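Local coordinates for bacillaene synthase dehydratase PksH (Bacillus subtilis, PDB 3HP0), which catalyses the dehydration of a carrier-tethered (S)-3-hydroxy-3-methylglutaryl group to a 3-methylglutaconyl group during synthesis of the antibiotic bacillaene, at residues L92-Q97 / H219-A224; V119-I124 / L148-R153; I170-A175 / D182-E187. All coordinates share one frame; numbering follows the deposited sequence.

Contact 1 of 3, residues L92-Q97 / H219-A224; sequences LWMKLQ and HQVSRA
Apolar contact between Met94, a selenomethionine, and Val221 carries this helix pair. The two chains overlap side by side, running opposite ways: CG1 of Val221 meets the terminal CE of Met94 at 3.4 Å and its CG at 3.9 Å, so the methyl lies along the selenomethionine chain. A turn about the CG-SE bond (chi3 86°) directs CE of Met94 toward helix 220-235, where it also comes to 3.3 Å from Ser222 CB. The second branch of Val221 points to Gln97, whose chain passes it at a slant and brings amide oxygen OE1 to 3.3 Å from CG2 of Val221, a polar atom against a methyl.

In this enzyme of the crotonase (enoyl-CoA hydratase/isomerase) family, the contact joins helix 87-98 to the start of helix 220-235. The short segments run nearly antiparallel, their directions 162° apart, and their axes stay 11.1 Å apart, a separation spanned largely by the side chains of Met94, Gln97 and Val221. Helix 148-155 flanks the pair, with Phe150 touching both Gln97 and Val221.

Hydrogen bonding acts within 219-224 and to its surroundings. His219 is the N-cap residue of helix 220-235, and its carbonyl O accepts from both Arg223 N and the hydroxyl of Ser222, OG to O 3.1 Å. The hydroxyl is thereby turned back along its own helix while its CB is touched by the Met94 methyl. Tyr90 OH, from helix 87-98, is hydrogen-bonded to Val221 O.

Contact 2 of 3, residues V119-I124 / L148-R153; sequences VSATDI and LPFLIR
Ser120 and Leu151 bring the two backbones close, their CA atoms 5.3 Å apart, where the last turn of helix 115-121 meets helix 148-155. The small side chains of Ser120 and Ala121 lie at this close approach. Ser120 CB sits 3.8 Å from Phe150 CB and equally near the carbonyl carbon of Phe150, so the serine packs on the backbone of the opposite helix. The OG of Ser120, anti to its own carbonyl carbon (chi1 -55°), lies against Leu151, 3.8 Å from CD1; this hydroxyl is hydrogen-bonded to Leu116 O, one turn back. Phe150 swings its ring past the serine to Ala121, whose CB approaches CD1 of Phe150 obliquely at 3.8 Å. Tyr90 and Val221 also pack on Phe150, which thus joins helices 87-98 and 220-235 to the pair.

The contact belongs to the buried part of the crotonase fold, where helix 115-121 leads through Thr122 and Asp123 into strand 124-127 of the main sheet. The side chain of Leu151 lies about 9 Å from that of the active-site residue Glu137.

A water makes one polar link across the seam. It donates to Ser120 O at 2.7 Å and to Phe150 O at 2.9 Å, and accepts from Arg153 NH1, also at 2.9 Å. Carbonyls of both helices are thus tied to one guanidinium group through a single molecule. Arg154, farther along helix 148-155, adds direct bonds, NE to Ser120 O and NH2 to Thr122 O.

Contact 3 of 3, residues I170-A175 / D182-E187; sequences ISVQEA and DAFDAE
One face of the Phe184 ring is covered by Val172, whose methyl CG2 stands 3.5 Å above the ring plane and is offset toward the rim. This is a CH-pi contact, with Val172 CG2 3.9 Å from the centroid of the Phe184 ring and 26° off the normal; CG and CD1 of Phe184, both at 3.6 Å, are the ring atoms nearest to that methyl of Val172. Val172 CG1 comes to 4.1 Å from Phe184 CE1. The amide of Gln173 approaches the far part of the ring obliquely: Gln173 NE2 lies 4.1 Å from both CE1 and CZ of Phe184. Amide and ring planes stand almost perpendicular, 86° apart. Although the CB of Gln173 starts away from Phe184, the bend at chi2 (64°) folds the chain back and brings the amide to the ring.

The contact closes a short connection near the surface: helix 172-178 is packed, by its first turn, against the extended chain that leads on to helix 190-199. A capping box opens the helix. Ser171 OG, at the N-cap, accepts from Glu174 N, and Glu174 OE2 in return accepts from Ser171 N at 3.0 Å, on the anti side of the carboxylate. Val172 and Gln173 lie between the two residues of the box.

In 182-187, Asp185 forms an Asx turn, its OD1 taking Glu187 N through the anti lone pair at 2.7 Å. Backbone hydrogen bonds of Asp182 with Ala125 and of Asp185 with Ala127 hold the chain on either side of Phe184 alongside strand 124-127.

In the fold
Contact 2 is the most deeply buried of the three; contact 1 is partly buried and contact 3 lies nearer the surface, its centre about 17 Å from the centre of the chain. Contacts 1 and 2 touch and build one helical cluster: Gln97 packs on Ala121 and Arg153, and Gln220 on Pro149. Their chemistry differs, since in contact 1 the long side chains of Met94 and Gln97 reach Val221 and Ser222, whereas small residues and a shared water join the closer backbones of contact 2. Contact 3 relies on an aromatic face, with a capping box in 170-175 and an Asx turn in 182-187. It meets contact 2 where Ile124 packs on Asp182, and Arg154 bridges the two by binding Ser120, Thr122 and Asp182.

Contact 1 of 3, residues L92-Q97 / H219-A224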
ATOM      1  N   LEU A  92      -9.482  -1.922   1.696  1.00 27.00           N
ATOM      2  CA  LEU A  92      -9.141  -0.787   0.848  1.00 26.48           C
ATOM      3  C   LEU A  92      -8.187  -1.288  -0.241  1.00 26.86           C
ATOM      4  O   LEU A  92      -8.407  -1.057  -1.436  1.00 28.70           O
ATOM      5  CB  LEU A  92      -8.456   0.288   1.679  1.00 26.64           C
ATOM      6  CG  LEU A  92      -7.786   1.459   0.962  1.00 28.56           C
ATOM      7  CD1 LEU A  92      -8.760   2.145   0.017  1.00 28.88           C
ATOM      8  CD2 LEU A  92      -7.266   2.423   2.013  1.00 27.99           C
ATOM      9  N   TRP A  93      -7.138  -1.992   0.169  1.00 24.68           N
ATOM     10  CA  TRP A  93      -6.184  -2.513  -0.794  1.00 22.69           C
ATOM     11  C   TRP A  93      -6.883  -3.476  -1.741  1.00 23.27           C
ATOM     12  O   TRP A  93      -6.531  -3.560  -2.917  1.00 20.96           O
ATOM     13  CB  TRP A  93      -5.024  -3.212  -0.085  1.00 21.29           C
ATOM     14  CG  TRP A  93      -4.100  -2.254   0.627  1.00 21.10           C
ATOM     15  CD1 TRP A  93      -3.974  -0.915   0.396  1.00 20.80           C
ATOM     16  CD2 TRP A  93      -3.158  -2.573   1.655  1.00 19.91           C
ATOM     17  NE1 TRP A  93      -3.013  -0.378   1.217  1.00 22.15           N
ATOM     18  CE2 TRP A  93      -2.495  -1.374   2.001  1.00 21.36           C
ATOM     19  CE3 TRP A  93      -2.809  -3.756   2.323  1.00 20.03           C
ATOM     20  CZ2 TRP A  93      -1.500  -1.322   2.987  1.00 22.36           C
ATOM     21  CZ3 TRP A  93      -1.824  -3.706   3.303  1.00 20.41           C
ATOM     22  CH2 TRP A  93      -1.180  -2.496   3.625  1.00 21.38           C
HETATM   23  N   MSE A  94      -7.885  -4.192  -1.230  1.00 23.75           N
HETATM   24  CA  MSE A  94      -8.637  -5.129  -2.065  1.00 24.71           C
HETATM   25  C   MSE A  94      -9.473  -4.362  -3.083  1.00 21.71           C
HETATM   26  O   MSE A  94      -9.603  -4.771  -4.231  1.00 20.42           O
HETATM   27  CB  MSE A  94      -9.565  -5.999  -1.222  1.00 27.26           C
HETATM   28  CG  MSE A  94      -8.857  -7.020  -0.358  1.00 37.15           C
HETATM   29 SE   MSE A  94     -10.037  -8.503   0.104  1.00 50.44          SE
HETATM   30  CE  MSE A  94      -9.732  -9.591  -1.473  1.00 45.23           C
ATOM     31  N   LYS A  95     -10.029  -3.240  -2.647  1.00 22.21           N
ATOM     32  CA  LYS A  95     -10.868  -2.402  -3.497  1.00 24.51           C
ATOM     33  C   LYS A  95     -10.036  -1.923  -4.694  1.00 24.83           C
ATOM     34  O   LYS A  95     -10.498  -1.945  -5.841  1.00 25.35           O
ATOM     35  CB  LYS A  95     -11.371  -1.199  -2.691  1.00 27.43           C
ATOM     36  CG  LYS A  95     -12.702  -0.620  -3.136  1.00 32.73           C
ATOM     37  CD  LYS A  95     -13.843  -1.556  -2.759  1.00 39.74           C
ATOM     38  CE  LYS A  95     -15.168  -0.805  -2.620  1.00 41.40           C
ATOM     39  NZ  LYS A  95     -16.277  -1.681  -2.107  1.00 42.49           N
ATOM     40  N   LEU A  96      -8.810  -1.486  -4.414  1.00 23.30           N
ATOM     41  CA  LEU A  96      -7.912  -1.019  -5.455  1.00 21.97           C
ATOM     42  C   LEU A  96      -7.763  -2.069  -6.538  1.00 21.82           C
ATOM     43  O   LEU A  96      -7.665  -1.735  -7.716  1.00 21.44           O
ATOM     44  CB  LEU A  96      -6.538  -0.702  -4.868  1.00 24.87           C
ATOM     45  CG  LEU A  96      -6.228   0.694  -4.322  1.00 24.17           C
ATOM     46  CD1 LEU A  96      -7.474   1.543  -4.167  1.00 27.05           C
ATOM     47  CD2 LEU A  96      -5.514   0.520  -3.004  1.00 26.12           C
ATOM     48  N   GLN A  97      -7.746  -3.340  -6.143  1.00 20.95           N
ATOM     49  CA  GLN A  97      -7.613  -4.432  -7.109  1.00 22.18           C
ATOM     50  C   GLN A  97      -8.938  -4.837  -7.751  1.00 22.83           C
ATOM     51  O   GLN A  97      -8.958  -5.473  -8.807  1.00 23.03           O
ATOM     52  CB  GLN A  97      -7.082  -5.692  -6.439  1.00 23.29           C
ATOM     53  CG  GLN A  97      -5.744  -5.621  -5.811  1.00 24.81           C
ATOM     54  CD  GLN A  97      -5.172  -7.009  -5.618  1.00 28.74           C
ATOM     55  OE1 GLN A  97      -5.707  -7.814  -4.847  1.00 29.42           O
ATOM     56  NE2 GLN A  97      -4.092  -7.307  -6.333  1.00 28.69           N
ATOM     57  N   HIS A 219      -8.560 -16.054  -6.113  1.00 29.71           N
ATOM     58  CA  HIS A 219      -9.021 -15.657  -4.769  1.00 32.43           C
ATOM     59  C   HIS A 219      -7.897 -15.590  -3.733  1.00 29.77           C
ATOM     60  O   HIS A 219      -8.148 -15.472  -2.537  1.00 29.06           O
ATOM     61  CB  HIS A 219     -10.093 -16.631  -4.250  1.00 35.31           C
ATOM     62  CG  HIS A 219     -11.406 -16.537  -4.962  1.00 39.00           C
ATOM     63  ND1 HIS A 219     -12.544 -17.167  -4.503  1.00 41.16           N
ATOM     64  CD2 HIS A 219     -11.769 -15.886  -6.093  1.00 40.96           C
ATOM     65  CE1 HIS A 219     -13.550 -16.906  -5.318  1.00 41.58           C
ATOM     66  NE2 HIS A 219     -13.107 -16.130  -6.292  1.00 42.26           N
ATOM     67  N   GLN A 220      -6.663 -15.674  -4.211  1.00 30.00           N
ATOM     68  CA  GLN A 220      -5.469 -15.646  -3.376  1.00 29.18           C
ATOM     69  C   GLN A 220      -5.532 -14.577  -2.283  1.00 28.30           C
ATOM     70  O   GLN A 220      -5.362 -14.874  -1.108  1.00 27.14           O
ATOM     71  CB  GLN A 220      -4.266 -15.394  -4.272  1.00 32.53           C
ATOM     72  CG  GLN A 220      -2.928 -15.646  -3.656  1.00 38.20           C
ATOM     73  CD  GLN A 220      -1.832 -14.871  -4.367  1.00 39.78           C
ATOM     74  OE1 GLN A 220      -1.779 -14.836  -5.601  1.00 37.48           O
ATOM     75  NE2 GLN A 220      -0.951 -14.242  -3.589  1.00 39.92           N
ATOM     76  N   VAL A 221      -5.776 -13.332  -2.683  1.00 27.37           N
ATOM     77  CA  VAL A 221      -5.850 -12.222  -1.745  1.00 26.72           C
ATOM     78  C   VAL A 221      -6.955 -12.356  -0.698  1.00 26.53           C
ATOM     79  O   VAL A 221      -6.685 -12.271   0.506  1.00 24.34           O
ATOM     80  CB  VAL A 221      -6.039 -10.876  -2.484  1.00 27.73           C
ATOM     81  CG1 VAL A 221      -6.318  -9.760  -1.465  1.00 27.29           C
ATOM     82  CG2 VAL A 221      -4.786 -10.551  -3.299  1.00 26.54           C
ATOM     83  N   SER A 222      -8.193 -12.558  -1.149  1.00 25.75           N
ATOM     84  CA  SER A 222      -9.316 -12.705  -0.219  1.00 27.32           C
ATOM     85  C   SER A 222      -9.197 -13.959   0.663  1.00 25.96           C
ATOM     86  O   SER A 222      -9.522 -13.930   1.847  1.00 26.65           O
ATOM     87  CB  SER A 222     -10.648 -12.729  -0.987  1.00 26.22           C
ATOM     88  OG  SER A 222     -10.704 -13.818  -1.889  1.00 29.42           O
ATOM     89  N   ARG A 223      -8.710 -15.048   0.082  1.00 25.16           N
ATOM     90  CA  ARG A 223      -8.560 -16.299   0.809  1.00 27.12           C
ATOM     91  C   ARG A 223      -7.601 -16.204   1.997  1.00 26.93           C
ATOM     92  O   ARG A 223      -7.719 -16.954   2.967  1.00 27.59           O
ATOM     93  CB  ARG A 223      -8.080 -17.393  -0.149  1.00 29.78           C
ATOM     94  CG  ARG A 223      -7.832 -18.728   0.525  1.00 35.03           C
ATOM     95  CD  ARG A 223      -7.401 -19.795  -0.470  1.00 38.24           C
ATOM     96  NE  ARG A 223      -8.374 -19.968  -1.544  1.00 42.47           N
ATOM     97  CZ  ARG A 223      -8.361 -20.978  -2.410  1.00 46.00           C
ATOM     98  NH1 ARG A 223      -7.420 -21.916  -2.329  1.00 46.15           N
ATOM     99  NH2 ARG A 223      -9.285 -21.046  -3.363  1.00 46.94           N
ATOM    100  N   ALA A 224      -6.657 -15.273   1.925  1.00 23.83           N
ATOM    101  CA  ALA A 224      -5.668 -15.100   2.976  1.00 21.49           C
ATOM    102  C   ALA A 224      -6.023 -14.029   3.999  1.00 22.02           C
ATOM    103  O   ALA A 224      -5.369 -13.931   5.033  1.00 22.34           O
ATOM    104  CB  ALA A 224      -4.316 -14.767   2.345  1.00 22.90           C
TER

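Contact 2 of 3, residues V119-I124 / L148-R153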
ATOM      1  N   VAL A 119       1.243   0.071  -3.184  1.00 20.81           N
ATOM      2  CA  VAL A 119       1.884  -0.159  -4.475  1.00 22.14           C
ATOM      3  C   VAL A 119       1.603  -1.542  -5.060  1.00 23.19           C
ATOM      4  O   VAL A 119       1.398  -1.686  -6.269  1.00 24.28           O
ATOM      5  CB  VAL A 119       3.414   0.047  -4.375  1.00 21.78           C
ATOM      6  CG1 VAL A 119       4.073  -0.320  -5.682  1.00 21.32           C
ATOM      7  CG2 VAL A 119       3.728   1.510  -4.015  1.00 22.08           C
ATOM      8  N   SER A 120       1.590  -2.550  -4.198  1.00 21.28           N
ATOM      9  CA  SER A 120       1.350  -3.919  -4.617  1.00 21.73           C
ATOM     10  C   SER A 120      -0.082  -4.123  -5.074  1.00 21.80           C
ATOM     11  O   SER A 120      -0.329  -4.842  -6.043  1.00 20.73           O
ATOM     12  CB  SER A 120       1.622  -4.887  -3.462  1.00 23.26           C
ATOM     13  OG  SER A 120       2.924  -4.720  -2.932  1.00 28.31           O
ATOM     14  N   ALA A 121      -1.014  -3.494  -4.358  1.00 19.61           N
ATOM     15  CA  ALA A 121      -2.437  -3.618  -4.638  1.00 19.30           C
ATOM     16  C   ALA A 121      -2.924  -2.925  -5.905  1.00 19.49           C
ATOM     17  O   ALA A 121      -3.844  -3.427  -6.566  1.00 19.65           O
ATOM     18  CB  ALA A 121      -3.233  -3.108  -3.446  1.00 21.14           C
ATOM     19  N   THR A 122      -2.327  -1.779  -6.245  1.00 14.99           N
ATOM     20  CA  THR A 122      -2.753  -1.055  -7.424  1.00 14.72           C
ATOM     21  C   THR A 122      -2.584  -1.929  -8.653  1.00 15.20           C
ATOM     22  O   THR A 122      -1.714  -2.800  -8.687  1.00 16.25           O
ATOM     23  CB  THR A 122      -1.976   0.295  -7.593  1.00 17.57           C
ATOM     24  OG1 THR A 122      -0.565   0.065  -7.753  1.00 14.60           O
ATOM     25  CG2 THR A 122      -2.213   1.184  -6.363  1.00 15.50           C
ATOM     26  N   ASP A 123      -3.445  -1.722  -9.644  1.00 16.12           N
ATOM     27  CA  ASP A 123      -3.396  -2.488 -10.888  1.00 18.58           C
ATOM     28  C   ASP A 123      -2.081  -2.249 -11.620  1.00 20.47           C
ATOM     29  O   ASP A 123      -1.578  -3.138 -12.306  1.00 18.89           O
ATOM     30  CB  ASP A 123      -4.527  -2.069 -11.825  1.00 19.86           C
ATOM     31  CG  ASP A 123      -5.897  -2.430 -11.294  1.00 23.18           C
ATOM     32  OD1 ASP A 123      -6.150  -3.635 -11.065  1.00 27.36           O
ATOM     33  OD2 ASP A 123      -6.722  -1.509 -11.121  1.00 24.13           O
ATOM     34  N   ILE A 124      -1.554  -1.030 -11.475  1.00 20.22           N
ATOM     35  CA  ILE A 124      -0.318  -0.612 -12.120  1.00 22.19           C
ATOM     36  C   ILE A 124       0.517   0.273 -11.207  1.00 23.53           C
ATOM     37  O   ILE A 124       0.019   1.252 -10.639  1.00 25.36           O
ATOM     38  CB  ILE A 124      -0.612   0.181 -13.403  1.00 22.40           C
ATOM     39  CG1 ILE A 124      -1.376  -0.712 -14.382  1.00 19.43           C
ATOM     40  CG2 ILE A 124       0.698   0.727 -14.002  1.00 18.58           C
ATOM     41  CD1 ILE A 124      -1.694  -0.046 -15.687  1.00 13.86           C
ATOM     42  N   LEU A 148       1.825  -8.793   2.658  1.00 25.19           N
ATOM     43  CA  LEU A 148       2.299 -10.006   1.984  1.00 24.03           C
ATOM     44  C   LEU A 148       1.460 -10.666   0.903  1.00 23.65           C
ATOM     45  O   LEU A 148       2.008 -11.063  -0.123  1.00 25.62           O
ATOM     46  CB  LEU A 148       2.707 -11.062   3.029  1.00 24.74           C
ATOM     47  CG  LEU A 148       3.897 -10.662   3.920  1.00 28.14           C
ATOM     48  CD1 LEU A 148       4.162 -11.721   4.991  1.00 27.34           C
ATOM     49  CD2 LEU A 148       5.135 -10.471   3.057  1.00 27.18           C
ATOM     50  N   PRO A 149       0.133 -10.816   1.110  1.00 23.38           N
ATOM     51  CA  PRO A 149      -0.684 -11.460   0.067  1.00 20.61           C
ATOM     52  C   PRO A 149      -0.682 -10.663  -1.243  1.00 19.28           C
ATOM     53  O   PRO A 149      -0.649 -11.233  -2.338  1.00 16.91           O
ATOM     54  CB  PRO A 149      -2.069 -11.553   0.707  1.00 20.58           C
ATOM     55  CG  PRO A 149      -1.749 -11.635   2.187  1.00 24.00           C
ATOM     56  CD  PRO A 149      -0.653 -10.597   2.336  1.00 21.74           C
ATOM     57  N   PHE A 150      -0.717  -9.343  -1.119  1.00 19.83           N
ATOM     58  CA  PHE A 150      -0.687  -8.457  -2.285  1.00 20.60           C
ATOM     59  C   PHE A 150       0.716  -8.487  -2.926  1.00 19.57           C
ATOM     60  O   PHE A 150       0.849  -8.574  -4.150  1.00 18.43           O
ATOM     61  CB  PHE A 150      -1.047  -7.029  -1.855  1.00 20.86           C
ATOM     62  CG  PHE A 150      -2.457  -6.886  -1.333  1.00 21.47           C
ATOM     63  CD1 PHE A 150      -3.530  -6.736  -2.215  1.00 19.88           C
ATOM     64  CD2 PHE A 150      -2.717  -6.947   0.038  1.00 20.95           C
ATOM     65  CE1 PHE A 150      -4.830  -6.649  -1.744  1.00 18.43           C
ATOM     66  CE2 PHE A 150      -4.027  -6.860   0.524  1.00 20.05           C
ATOM     67  CZ  PHE A 150      -5.081  -6.711  -0.369  1.00 18.45           C
ATOM     68  N   LEU A 151       1.752  -8.435  -2.090  1.00 18.36           N
ATOM     69  CA  LEU A 151       3.125  -8.465  -2.576  1.00 17.09           C
ATOM     70  C   LEU A 151       3.375  -9.780  -3.301  1.00 18.15           C
ATOM     71  O   LEU A 151       3.889  -9.804  -4.430  1.00 18.74           O
ATOM     72  CB  LEU A 151       4.131  -8.312  -1.416  1.00 17.60           C
ATOM     73  CG  LEU A 151       5.613  -8.267  -1.856  1.00 19.52           C
ATOM     74  CD1 LEU A 151       5.828  -7.114  -2.844  1.00 18.67           C
ATOM     75  CD2 LEU A 151       6.537  -8.088  -0.656  1.00 18.49           C
ATOM     76  N   ILE A 152       2.992 -10.870  -2.649  1.00 17.37           N
ATOM     77  CA  ILE A 152       3.167 -12.202  -3.201  1.00 18.06           C
ATOM     78  C   ILE A 152       2.466 -12.368  -4.538  1.00 19.25           C
ATOM     79  O   ILE A 152       2.999 -13.001  -5.448  1.00 18.76           O
ATOM     80  CB  ILE A 152       2.662 -13.271  -2.200  1.00 20.64           C
ATOM     81  CG1 ILE A 152       3.637 -13.331  -1.019  1.00 18.96           C
ATOM     82  CG2 ILE A 152       2.465 -14.633  -2.914  1.00 13.55           C
ATOM     83  CD1 ILE A 152       3.276 -14.354   0.035  1.00 21.37           C
ATOM     84  N   ARG A 153       1.270 -11.802  -4.669  1.00 21.11           N
ATOM     85  CA  ARG A 153       0.562 -11.919  -5.937  1.00 23.98           C
ATOM     86  C   ARG A 153       1.395 -11.282  -7.066  1.00 23.57           C
ATOM     87  O   ARG A 153       1.336 -11.718  -8.213  1.00 24.44           O
ATOM     88  CB  ARG A 153      -0.819 -11.247  -5.870  1.00 24.92           C
ATOM     89  CG  ARG A 153      -1.484 -11.171  -7.254  1.00 27.57           C
ATOM     90  CD  ARG A 153      -2.675 -10.214  -7.336  1.00 28.77           C
ATOM     91  NE  ARG A 153      -2.934  -9.860  -8.735  1.00 32.00           N
ATOM     92  CZ  ARG A 153      -2.192  -9.009  -9.449  1.00 30.66           C
ATOM     93  NH1 ARG A 153      -1.144  -8.402  -8.894  1.00 29.50           N
ATOM     94  NH2 ARG A 153      -2.471  -8.792 -10.728  1.00 27.09           N
TER
HETATM   95  O   HOH W   1      -1.058  -7.486  -6.097  1.00 22.12           O

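Contact 3 of 3, residues I170-A175 / D182-E187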
ATOM      1  N   ILE A 170      15.236  -2.996  -1.529  1.00 37.45           N
ATOM      2  CA  ILE A 170      15.625  -3.431  -2.855  1.00 37.89           C
ATOM      3  C   ILE A 170      15.591  -2.218  -3.773  1.00 37.35           C
ATOM      4  O   ILE A 170      14.885  -1.246  -3.501  1.00 36.61           O
ATOM      5  CB  ILE A 170      14.678  -4.519  -3.402  1.00 40.09           C
ATOM      6  CG1 ILE A 170      13.329  -3.908  -3.765  1.00 40.33           C
ATOM      7  CG2 ILE A 170      14.475  -5.612  -2.350  1.00 41.16           C
ATOM      8  CD1 ILE A 170      12.457  -4.838  -4.565  1.00 44.59           C
ATOM      9  N   SER A 171      16.362  -2.281  -4.852  1.00 35.69           N
ATOM     10  CA  SER A 171      16.441  -1.183  -5.804  1.00 36.78           C
ATOM     11  C   SER A 171      15.228  -1.135  -6.732  1.00 36.67           C
ATOM     12  O   SER A 171      14.479  -2.107  -6.847  1.00 37.04           O
ATOM     13  CB  SER A 171      17.706  -1.329  -6.645  1.00 35.96           C
ATOM     14  OG  SER A 171      17.623  -2.487  -7.459  1.00 37.58           O
ATOM     15  N   VAL A 172      15.042  -0.002  -7.398  1.00 35.34           N
ATOM     16  CA  VAL A 172      13.939   0.132  -8.328  1.00 34.74           C
ATOM     17  C   VAL A 172      14.150  -0.853  -9.480  1.00 34.32           C
ATOM     18  O   VAL A 172      13.196  -1.254 -10.147  1.00 32.42           O
ATOM     19  CB  VAL A 172      13.837   1.575  -8.876  1.00 35.99           C
ATOM     20  CG1 VAL A 172      15.130   1.972  -9.556  1.00 34.70           C
ATOM     21  CG2 VAL A 172      12.666   1.677  -9.841  1.00 35.81           C
ATOM     22  N   GLN A 173      15.404  -1.252  -9.698  1.00 33.40           N
ATOM     23  CA  GLN A 173      15.746  -2.209 -10.755  1.00 32.76           C
ATOM     24  C   GLN A 173      15.212  -3.602 -10.424  1.00 32.78           C
ATOM     25  O   GLN A 173      14.571  -4.243 -11.265  1.00 31.68           O
ATOM     26  CB  GLN A 173      17.268  -2.317 -10.944  1.00 32.39           C
ATOM     27  CG  GLN A 173      17.955  -1.144 -11.629  1.00 30.69           C
ATOM     28  CD  GLN A 173      17.866   0.149 -10.842  1.00 31.01           C
ATOM     29  OE1 GLN A 173      17.937   0.157  -9.608  1.00 29.67           O
ATOM     30  NE2 GLN A 173      17.728   1.260 -11.558  1.00 32.49           N
ATOM     31  N   GLU A 174      15.493  -4.076  -9.208  1.00 32.17           N
ATOM     32  CA  GLU A 174      15.029  -5.395  -8.792  1.00 34.60           C
ATOM     33  C   GLU A 174      13.507  -5.403  -8.763  1.00 32.94           C
ATOM     34  O   GLU A 174      12.877  -6.354  -9.224  1.00 33.39           O
ATOM     35  CB  GLU A 174      15.549  -5.754  -7.404  1.00 38.21           C
ATOM     36  CG  GLU A 174      17.003  -5.465  -7.190  1.00 45.05           C
ATOM     37  CD  GLU A 174      17.474  -5.912  -5.820  1.00 48.74           C
ATOM     38  OE1 GLU A 174      17.696  -7.134  -5.646  1.00 49.41           O
ATOM     39  OE2 GLU A 174      17.607  -5.042  -4.923  1.00 49.51           O
ATOM     40  N   ALA A 175      12.923  -4.342  -8.216  1.00 29.38           N
ATOM     41  CA  ALA A 175      11.474  -4.242  -8.155  1.00 29.45           C
ATOM     42  C   ALA A 175      10.921  -4.467  -9.561  1.00 28.56           C
ATOM     43  O   ALA A 175       9.927  -5.176  -9.745  1.00 27.76           O
ATOM     44  CB  ALA A 175      11.057  -2.864  -7.635  1.00 26.05           C
ATOM     45  N   ASP A 182       5.612  -2.053 -12.512  1.00 27.87           N
ATOM     46  CA  ASP A 182       5.531  -2.179 -13.960  1.00 30.50           C
ATOM     47  C   ASP A 182       6.082  -0.834 -14.425  1.00 32.95           C
ATOM     48  O   ASP A 182       5.558   0.206 -14.045  1.00 38.96           O
ATOM     49  CB  ASP A 182       4.060  -2.310 -14.413  1.00 28.48           C
ATOM     50  CG  ASP A 182       3.238  -3.207 -13.509  1.00 26.93           C
ATOM     51  OD1 ASP A 182       2.707  -2.725 -12.481  1.00 24.73           O
ATOM     52  OD2 ASP A 182       3.103  -4.417 -13.803  1.00 28.60           O
ATOM     53  N   ALA A 183       7.151  -0.827 -15.202  1.00 32.50           N
ATOM     54  CA  ALA A 183       7.711   0.445 -15.698  1.00 32.16           C
ATOM     55  C   ALA A 183       8.136   1.487 -14.649  1.00 32.89           C
ATOM     56  O   ALA A 183       7.469   1.733 -13.652  1.00 32.82           O
ATOM     57  CB  ALA A 183       6.741   1.094 -16.650  1.00 29.91           C
ATOM     58  N   PHE A 184       9.261   2.123 -14.926  1.00 34.42           N
ATOM     59  CA  PHE A 184       9.813   3.146 -14.066  1.00 35.46           C
ATOM     60  C   PHE A 184      10.722   3.981 -14.957  1.00 36.50           C
ATOM     61  O   PHE A 184      11.169   3.511 -16.006  1.00 34.80           O
ATOM     62  CB  PHE A 184      10.594   2.505 -12.908  1.00 34.55           C
ATOM     63  CG  PHE A 184      11.927   1.950 -13.312  1.00 33.25           C
ATOM     64  CD1 PHE A 184      13.074   2.744 -13.233  1.00 32.53           C
ATOM     65  CD2 PHE A 184      12.052   0.621 -13.734  1.00 34.29           C
ATOM     66  CE1 PHE A 184      14.310   2.238 -13.590  1.00 31.28           C
ATOM     67  CE2 PHE A 184      13.297   0.105 -14.094  1.00 32.89           C
ATOM     68  CZ  PHE A 184      14.428   0.912 -14.007  1.00 33.85           C
ATOM     69  N   ASP A 185      10.992   5.215 -14.544  1.00 38.13           N
ATOM     70  CA  ASP A 185      11.840   6.090 -15.338  1.00 41.35           C
ATOM     71  C   ASP A 185      12.194   7.359 -14.576  1.00 41.92           C
ATOM     72  O   ASP A 185      11.470   7.766 -13.666  1.00 40.95           O
ATOM     73  CB  ASP A 185      11.113   6.442 -16.642  1.00 44.30           C
ATOM     74  CG  ASP A 185      12.015   7.133 -17.655  1.00 48.65           C
ATOM     75  OD1 ASP A 185      12.397   8.314 -17.442  1.00 49.26           O
ATOM     76  OD2 ASP A 185      12.345   6.482 -18.674  1.00 49.84           O
ATOM     77  N   ALA A 186      13.301   7.993 -14.950  1.00 41.67           N
ATOM     78  CA  ALA A 186      13.700   9.226 -14.278  1.00 42.95           C
ATOM     79  C   ALA A 186      12.592  10.266 -14.428  1.00 42.93           C
ATOM     80  O   ALA A 186      12.366  11.080 -13.532  1.00 41.63           O
ATOM     81  CB  ALA A 186      14.990   9.751 -14.859  1.00 42.54           C
ATOM     82  N   GLU A 187      11.898  10.223 -15.560  1.00 44.79           N
ATOM     83  CA  GLU A 187      10.803  11.141 -15.816  1.00 48.12           C
ATOM     84  C   GLU A 187       9.453  10.468 -15.549  1.00 47.27           C
ATOM     85  O   GLU A 187       8.678  10.203 -16.468  1.00 46.91           O
ATOM     86  CB  GLU A 187      10.844  11.636 -17.260  1.00 51.61           C
ATOM     87  CG  GLU A 187      12.020  12.550 -17.534  1.00 56.36           C
ATOM     88  CD  GLU A 187      12.075  12.999 -18.982  1.00 60.00           C
ATOM     89  OE1 GLU A 187      12.196  12.118 -19.865  1.00 61.66           O
ATOM     90  OE2 GLU A 187      11.996  14.227 -19.231  1.00 61.09           O
TER